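Side-chain contacts in endoglucanase (Ruminococcus champanellensis, PDB 6WQV), which probably hydrolyses internal beta-1,4 linkages in cellulose and related plant polysaccharides, as a broad-specificity endoglucanase of glycoside hydrolase family 5: residues W27-G30 / N31-D34; M97-V100 / Q101-N105. One frame throughout, in Å; residues are numbered along the deposited sequence.

How the contacts relate
Both contacts are local and buried, with centres about 13 Å apart in one TIM barrel. Contact 1 is the turn that leaves barrel strand 26-29 and reaches the sugar site, its centre about 9 Å from that of the chain. Contact 2, its centre about 17 Å from the same point, runs along helix 94-108, which joins strands 73-76 and 113-117 and has a more exposed flank at Asn-98, Gln-101 and Glu-102. They touch through apolar groups: Leu-29 CD2 lies 3.7 Å from Val-103 CG1, and Leu-33 packs on Val-100 and Val-103. The first is held by a carboxylate that accepts backbone N-H groups, the second by helix bonds and a salt bridge.

Contact 1. Residues W27-G30 / N31-D34; sequences WNLG and NTLD. With BGC (beta-D-glucopyranose), chain E.
The turn that follows the first strand of the barrel carries Asn-31 into the glycan pocket, and Thr-32 bonds back to Gly-30 and packs on Leu-29. Thr-32 OG1 donates to Gly-30 O at 2.8 Å, coming from above the carbonyl plane, 61° out of it. The methyl CG2 of Thr-32 lies 3.9 Å from Leu-29 CD2, the two side chains crossing at about a right angle. Asp-34 folds back onto the turn: with chi1 at 45° its CG sits between the backbone N and the carbonyl carbon, and its carboxylate takes two backbone N-H groups. Asp-34 OD2 accepts from Asn-31 N on its syn lone pair at 2.9 Å, while Asp-34 OD1 is met by Thr-32 N from above the carboxylate plane at 2.7 Å. A water bridges Leu-29 O and Leu-33 N. Beyond the turn, Arg-338 bonds both Thr-32 OG1 and Gly-30 O. Asn-31 ND2 gives the glucose O3 a straight bond of 2.9 Å, 164° at the hydrogen, and Trp-321, Asn-323 and Glu-331 hydrogen-bond the same sugar. With two bonds from Asp-34 to the backbone, the main chain around Asn-31 is probably steadied as its amide meets the sugar.

Contact 2. Residues M97-V100 / Q101-N105; sequences MNRV and QEVVN
Arg-99 and Glu-102, one turn apart on helix 94-108, meet at about a right angle, and their guanidinium and carboxylate planes stand 85° apart. A single carboxylate oxygen makes the salt bridge, which the upright planes suit: Glu-102 OE1 lies at the edge of the guanidinium, in its plane, and takes Arg-99 NH1 at 2.9 Å, nearly along its own C-O axis. Val-103 instead covers one face of the Arg-99 guanidinium, its CG2 lying 3.5 Å above the plane and over the centre. Arg-99 reaches both because CG is anti to the backbone N (chi1 178°) and the chain then bends at chi2 (57°), carrying the cation along the helix toward its later residues. Outside the segments NE forms a salt bridge with Glu-50, NH2 bonds Thr-58 O and NH1 also bonds Tyr-106 OH, so all three nitrogens are used. Replacing Arg-99 with a leucine would probably leave Glu-50 and Glu-102 without their shared cation and uncover the CG2 methyl of Val-103. Further round the helix, Val-100 CG1 stands 4.3 Å from Val-104 CG2, and the two pack on Leu-116 and Cys-114 respectively. Val-104 N gives Val-100 O a nearly straight bond of 2.9 Å. This is the amphipathic connecting helix of a TIM-barrel beta-alpha-beta unit, Val-100 and Val-104 turned to strand 113-117 and the Arg-99/Glu-102 pair on another side.

Contact 1. Residues W27-G30 / N31-D34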
ATOM      1  N   TRP A  27      -2.669  -7.101   5.776  1.00  9.97           N
ATOM      2  CA  TRP A  27      -1.424  -6.878   6.506  1.00  9.32           C
ATOM      3  C   TRP A  27      -0.340  -6.501   5.512  1.00  8.66           C
ATOM      4  O   TRP A  27      -0.210  -7.134   4.453  1.00  9.64           O
ATOM      5  CB  TRP A  27      -1.055  -8.176   7.228  1.00  9.11           C
ATOM      6  CG  TRP A  27       0.152  -8.206   8.109  1.00  9.86           C
ATOM      7  CD1 TRP A  27       0.196  -7.919   9.445  1.00 10.90           C
ATOM      8  CD2 TRP A  27       1.472  -8.618   7.737  1.00  9.72           C
ATOM      9  NE1 TRP A  27       1.473  -8.131   9.932  1.00 10.09           N
ATOM     10  CE2 TRP A  27       2.272  -8.546   8.900  1.00  8.64           C
ATOM     11  CE3 TRP A  27       2.063  -9.030   6.536  1.00 10.83           C
ATOM     12  CZ2 TRP A  27       3.634  -8.866   8.887  1.00 10.02           C
ATOM     13  CZ3 TRP A  27       3.416  -9.361   6.531  1.00  9.44           C
ATOM     14  CH2 TRP A  27       4.183  -9.276   7.703  1.00 10.30           C
ATOM     15  N   ASN A  28       0.412  -5.443   5.841  1.00  8.75           N
ATOM     16  CA  ASN A  28       1.534  -4.988   5.024  1.00  9.31           C
ATOM     17  C   ASN A  28       2.831  -5.608   5.535  1.00  9.20           C
ATOM     18  O   ASN A  28       3.117  -5.549   6.736  1.00 10.32           O
ATOM     19  CB  ASN A  28       1.745  -3.468   5.129  1.00  9.56           C
ATOM     20  CG  ASN A  28       0.823  -2.650   4.250  1.00  8.73           C
ATOM     21  OD1 ASN A  28       1.097  -2.425   3.070  1.00 10.64           O
ATOM     22  ND2 ASN A  28      -0.253  -2.162   4.837  1.00 11.04           N
ATOM     23  N   LEU A  29       3.640  -6.125   4.606  1.00  8.66           N
ATOM     24  CA  LEU A  29       5.028  -6.528   4.870  1.00  8.78           C
ATOM     25  C   LEU A  29       5.922  -5.284   4.830  1.00  9.29           C
ATOM     26  O   LEU A  29       6.675  -5.038   3.881  1.00 11.26           O
ATOM     27  CB  LEU A  29       5.459  -7.548   3.827  1.00  9.39           C
ATOM     28  CG  LEU A  29       6.837  -8.196   3.984  1.00  9.50           C
ATOM     29  CD1 LEU A  29       6.876  -9.156   5.162  1.00 12.14           C
ATOM     30  CD2 LEU A  29       7.262  -8.911   2.720  1.00 10.34           C
ATOM     31  N   GLY A  30       5.816  -4.481   5.882  1.00  8.64           N
ATOM     32  CA  GLY A  30       6.443  -3.172   5.873  1.00 10.75           C
ATOM     33  C   GLY A  30       7.925  -3.176   6.205  1.00 10.25           C
ATOM     34  O   GLY A  30       8.450  -4.055   6.896  1.00  9.99           O
ATOM     35  N   ASN A  31       8.616  -2.136   5.716  1.00  9.91           N
ATOM     36  CA  ASN A  31      10.048  -1.910   5.955  1.00 11.74           C
ATOM     37  C   ASN A  31      10.919  -3.099   5.521  1.00 10.99           C
ATOM     38  O   ASN A  31      11.957  -3.387   6.130  1.00 11.98           O
ATOM     39  CB  ASN A  31      10.331  -1.534   7.417  1.00 11.80           C
ATOM     40  CG  ASN A  31      10.061  -0.077   7.722  1.00 11.56           C
ATOM     41  OD1 ASN A  31       9.494   0.641   6.897  1.00 11.57           O
ATOM     42  ND2 ASN A  31      10.468   0.368   8.901  1.00 13.14           N
ATOM     43  N   THR A  32      10.514  -3.754   4.430  1.00 10.62           N
ATOM     44  CA  THR A  32      11.120  -4.989   3.953  1.00 10.50           C
ATOM     45  C   THR A  32      11.570  -4.777   2.519  1.00 10.74           C
ATOM     46  O   THR A  32      12.651  -4.214   2.293  1.00 11.21           O
ATOM     47  CB  THR A  32      10.131  -6.138   4.199  1.00 10.83           C
ATOM     48  OG1 THR A  32       9.759  -6.156   5.591  1.00 11.21           O
ATOM     49  CG2 THR A  32      10.716  -7.477   3.853  1.00 12.33           C
ATOM     50  N   LEU A  33      10.810  -5.230   1.512  1.00 11.51           N
ATOM     51  CA  LEU A  33      11.213  -4.996   0.121  1.00  9.37           C
ATOM     52  C   LEU A  33      11.101  -3.528  -0.268  1.00 12.15           C
ATOM     53  O   LEU A  33      11.614  -3.143  -1.329  1.00 12.09           O
ATOM     54  CB  LEU A  33      10.401  -5.879  -0.823  1.00 10.04           C
ATOM     55  CG  LEU A  33      10.473  -7.386  -0.529  1.00 11.59           C
ATOM     56  CD1 LEU A  33       9.640  -8.159  -1.562  1.00 11.48           C
ATOM     57  CD2 LEU A  33      11.914  -7.886  -0.470  1.00 11.91           C
ATOM     58  N   ASP A  34      10.462  -2.711   0.580  1.00 10.72           N
ATOM     59  CA  ASP A  34      10.379  -1.264   0.419  1.00 11.66           C
ATOM     60  C   ASP A  34      11.583  -0.518   0.994  1.00 11.56           C
ATOM     61  O   ASP A  34      11.710   0.689   0.753  1.00 12.83           O
ATOM     62  CB  ASP A  34       9.087  -0.712   1.053  1.00 11.19           C
ATOM     63  CG  ASP A  34       8.783  -1.286   2.452  1.00 11.97           C
ATOM     64  OD1 ASP A  34       8.866  -2.520   2.637  1.00 12.39           O
ATOM     65  OD2 ASP A  34       8.418  -0.491   3.346  1.00 12.15           O
TER
HETATM   66  C2  BGC E   2       7.815   3.334   8.435  1.00 12.32           C
HETATM   67  C3  BGC E   2       9.083   3.907   8.979  1.00 12.77           C
HETATM   68  C4  BGC E   2      10.086   4.215   7.897  1.00 14.81           C
HETATM   69  C5  BGC E   2       9.489   5.110   6.833  1.00 14.28           C
HETATM   70  C6  BGC E   2      10.350   5.346   5.633  1.00 14.02           C
HETATM   71  C1  BGC E   2       7.208   4.235   7.368  1.00 13.71           C
HETATM   72  O2  BGC E   2       6.851   3.134   9.498  1.00 13.21           O
HETATM   73  O3  BGC E   2       9.660   2.945   9.933  1.00 14.48           O
HETATM   74  O4  BGC E   2      11.218   4.974   8.464  1.00 17.94           O
HETATM   75  O5  BGC E   2       8.235   4.491   6.318  1.00 13.62           O
HETATM   76  O6  BGC E   2       9.760   6.357   4.808  1.00 19.75           O
HETATM   77  O   HOH W   1       7.936  -5.685   1.462  1.00 11.52           O

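Contact 2. Residues M97-V100 / Q101-N105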
ATOM      1  N   MET A  97      13.968  -9.049  -9.035  1.00 12.96           N
ATOM      2  CA  MET A  97      12.668  -9.487  -9.523  1.00 13.42           C
ATOM      3  C   MET A  97      12.363 -10.902  -9.049  1.00 13.16           C
ATOM      4  O   MET A  97      11.226 -11.198  -8.672  1.00 12.36           O
ATOM      5  CB  MET A  97      12.614  -9.386 -11.048  1.00 12.49           C
ATOM      6  CG  MET A  97      11.238  -9.663 -11.634  1.00 12.88           C
ATOM      7  SD  MET A  97      10.012  -8.381 -11.273  1.00 14.00           S
ATOM      8  CE  MET A  97      10.315  -7.180 -12.566  1.00 15.92           C
ATOM      9  N   ASN A  98      13.381 -11.777  -9.031  1.00 12.76           N
ATOM     10  CA  ASN A  98      13.183 -13.151  -8.577  1.00 13.40           C
ATOM     11  C   ASN A  98      12.788 -13.187  -7.107  1.00 13.94           C
ATOM     12  O   ASN A  98      11.903 -13.955  -6.713  1.00 13.27           O
ATOM     13  CB  ASN A  98      14.452 -13.983  -8.782  1.00 15.58           C
ATOM     14  CG  ASN A  98      14.738 -14.292 -10.240  1.00 18.76           C
ATOM     15  OD1 ASN A  98      13.884 -14.115 -11.108  1.00 18.61           O
ATOM     16  ND2 ASN A  98      15.945 -14.766 -10.516  1.00 19.54           N
ATOM     17  N   ARG A  99      13.441 -12.376  -6.276  1.00 13.24           N
ATOM     18  CA  ARG A  99      13.088 -12.361  -4.860  1.00 13.09           C
ATOM     19  C   ARG A  99      11.684 -11.815  -4.646  1.00 11.51           C
ATOM     20  O   ARG A  99      10.919 -12.353  -3.834  1.00 11.76           O
ATOM     21  CB  ARG A  99      14.117 -11.557  -4.062  1.00 11.70           C
ATOM     22  CG  ARG A  99      13.793 -11.458  -2.581  1.00 12.95           C
ATOM     23  CD  ARG A  99      13.661 -12.819  -1.918  1.00 11.30           C
ATOM     24  NE  ARG A  99      13.282 -12.654  -0.518  1.00 12.57           N
ATOM     25  CZ  ARG A  99      12.770 -13.614   0.248  1.00 11.96           C
ATOM     26  NH1 ARG A  99      12.557 -14.827  -0.231  1.00 12.99           N
ATOM     27  NH2 ARG A  99      12.451 -13.339   1.504  1.00 13.44           N
ATOM     28  N   VAL A 100      11.323 -10.734  -5.350  1.00 11.16           N
ATOM     29  CA  VAL A 100       9.968 -10.210  -5.229  1.00 11.38           C
ATOM     30  C   VAL A 100       8.958 -11.303  -5.558  1.00 10.58           C
ATOM     31  O   VAL A 100       7.952 -11.474  -4.858  1.00 11.85           O
ATOM     32  CB  VAL A 100       9.778  -8.969  -6.127  1.00 11.38           C
ATOM     33  CG1 VAL A 100       8.321  -8.520  -6.106  1.00 13.53           C
ATOM     34  CG2 VAL A 100      10.669  -7.823  -5.685  1.00 12.58           C
ATOM     35  N   GLN A 101       9.211 -12.063  -6.621  1.00 11.32           N
ATOM     36  CA  GLN A 101       8.283 -13.131  -6.986  1.00 11.90           C
ATOM     37  C   GLN A 101       8.214 -14.205  -5.904  1.00 11.41           C
ATOM     38  O   GLN A 101       7.130 -14.737  -5.623  1.00 12.71           O
ATOM     39  CB  GLN A 101       8.664 -13.732  -8.335  1.00 12.87           C
ATOM     40  CG  GLN A 101       7.732 -14.847  -8.762  1.00 13.28           C
ATOM     41  CD  GLN A 101       7.863 -15.181 -10.223  1.00 15.84           C
ATOM     42  OE1 GLN A 101       8.949 -15.099 -10.792  1.00 17.48           O
ATOM     43  NE2 GLN A 101       6.753 -15.565 -10.844  1.00 17.77           N
ATOM     44  N   GLU A 102       9.355 -14.549  -5.297  1.00 12.11           N
ATOM     45  CA  GLU A 102       9.348 -15.514  -4.195  1.00 11.49           C
ATOM     46  C   GLU A 102       8.424 -15.060  -3.070  1.00 11.33           C
ATOM     47  O   GLU A 102       7.669 -15.865  -2.505  1.00 12.55           O
ATOM     48  CB  GLU A 102      10.764 -15.685  -3.634  1.00 14.88           C
ATOM     49  CG  GLU A 102      11.740 -16.473  -4.488  1.00 21.16           C
ATOM     50  CD  GLU A 102      13.121 -16.645  -3.838  1.00 26.16           C
ATOM     51  OE1 GLU A 102      13.318 -16.237  -2.668  1.00 22.36           O
ATOM     52  OE2 GLU A 102      14.017 -17.200  -4.509  1.00 30.05           O
ATOM     53  N   VAL A 103       8.502 -13.783  -2.694  1.00 10.86           N
ATOM     54  CA  VAL A 103       7.709 -13.268  -1.582  1.00 10.24           C
ATOM     55  C   VAL A 103       6.238 -13.185  -1.967  1.00 10.96           C
ATOM     56  O   VAL A 103       5.351 -13.549  -1.183  1.00 11.03           O
ATOM     57  CB  VAL A 103       8.261 -11.912  -1.114  1.00 10.94           C
ATOM     58  CG1 VAL A 103       7.325 -11.279  -0.103  1.00 12.05           C
ATOM     59  CG2 VAL A 103       9.654 -12.074  -0.519  1.00 13.24           C
ATOM     60  N   VAL A 104       5.946 -12.692  -3.174  1.00 11.00           N
ATOM     61  CA  VAL A 104       4.573 -12.722  -3.666  1.00 11.26           C
ATOM     62  C   VAL A 104       4.014 -14.137  -3.598  1.00 10.44           C
ATOM     63  O   VAL A 104       2.868 -14.350  -3.182  1.00 11.82           O
ATOM     64  CB  VAL A 104       4.497 -12.134  -5.086  1.00 10.55           C
ATOM     65  CG1 VAL A 104       3.141 -12.429  -5.720  1.00 12.17           C
ATOM     66  CG2 VAL A 104       4.758 -10.641  -5.023  1.00 12.83           C
ATOM     67  N   ASN A 105       4.821 -15.133  -3.975  1.00 11.49           N
ATOM     68  CA  ASN A 105       4.328 -16.507  -3.964  1.00 12.05           C
ATOM     69  C   ASN A 105       4.033 -17.005  -2.552  1.00 11.72           C
ATOM     70  O   ASN A 105       3.132 -17.834  -2.376  1.00 12.48           O
ATOM     71  CB  ASN A 105       5.293 -17.447  -4.685  1.00 12.29           C
ATOM     72  CG  ASN A 105       5.206 -17.335  -6.185  1.00 13.23           C
ATOM     73  OD1 ASN A 105       4.239 -16.787  -6.730  1.00 15.81           O
ATOM     74  ND2 ASN A 105       6.214 -17.845  -6.871  1.00 14.62           N
TER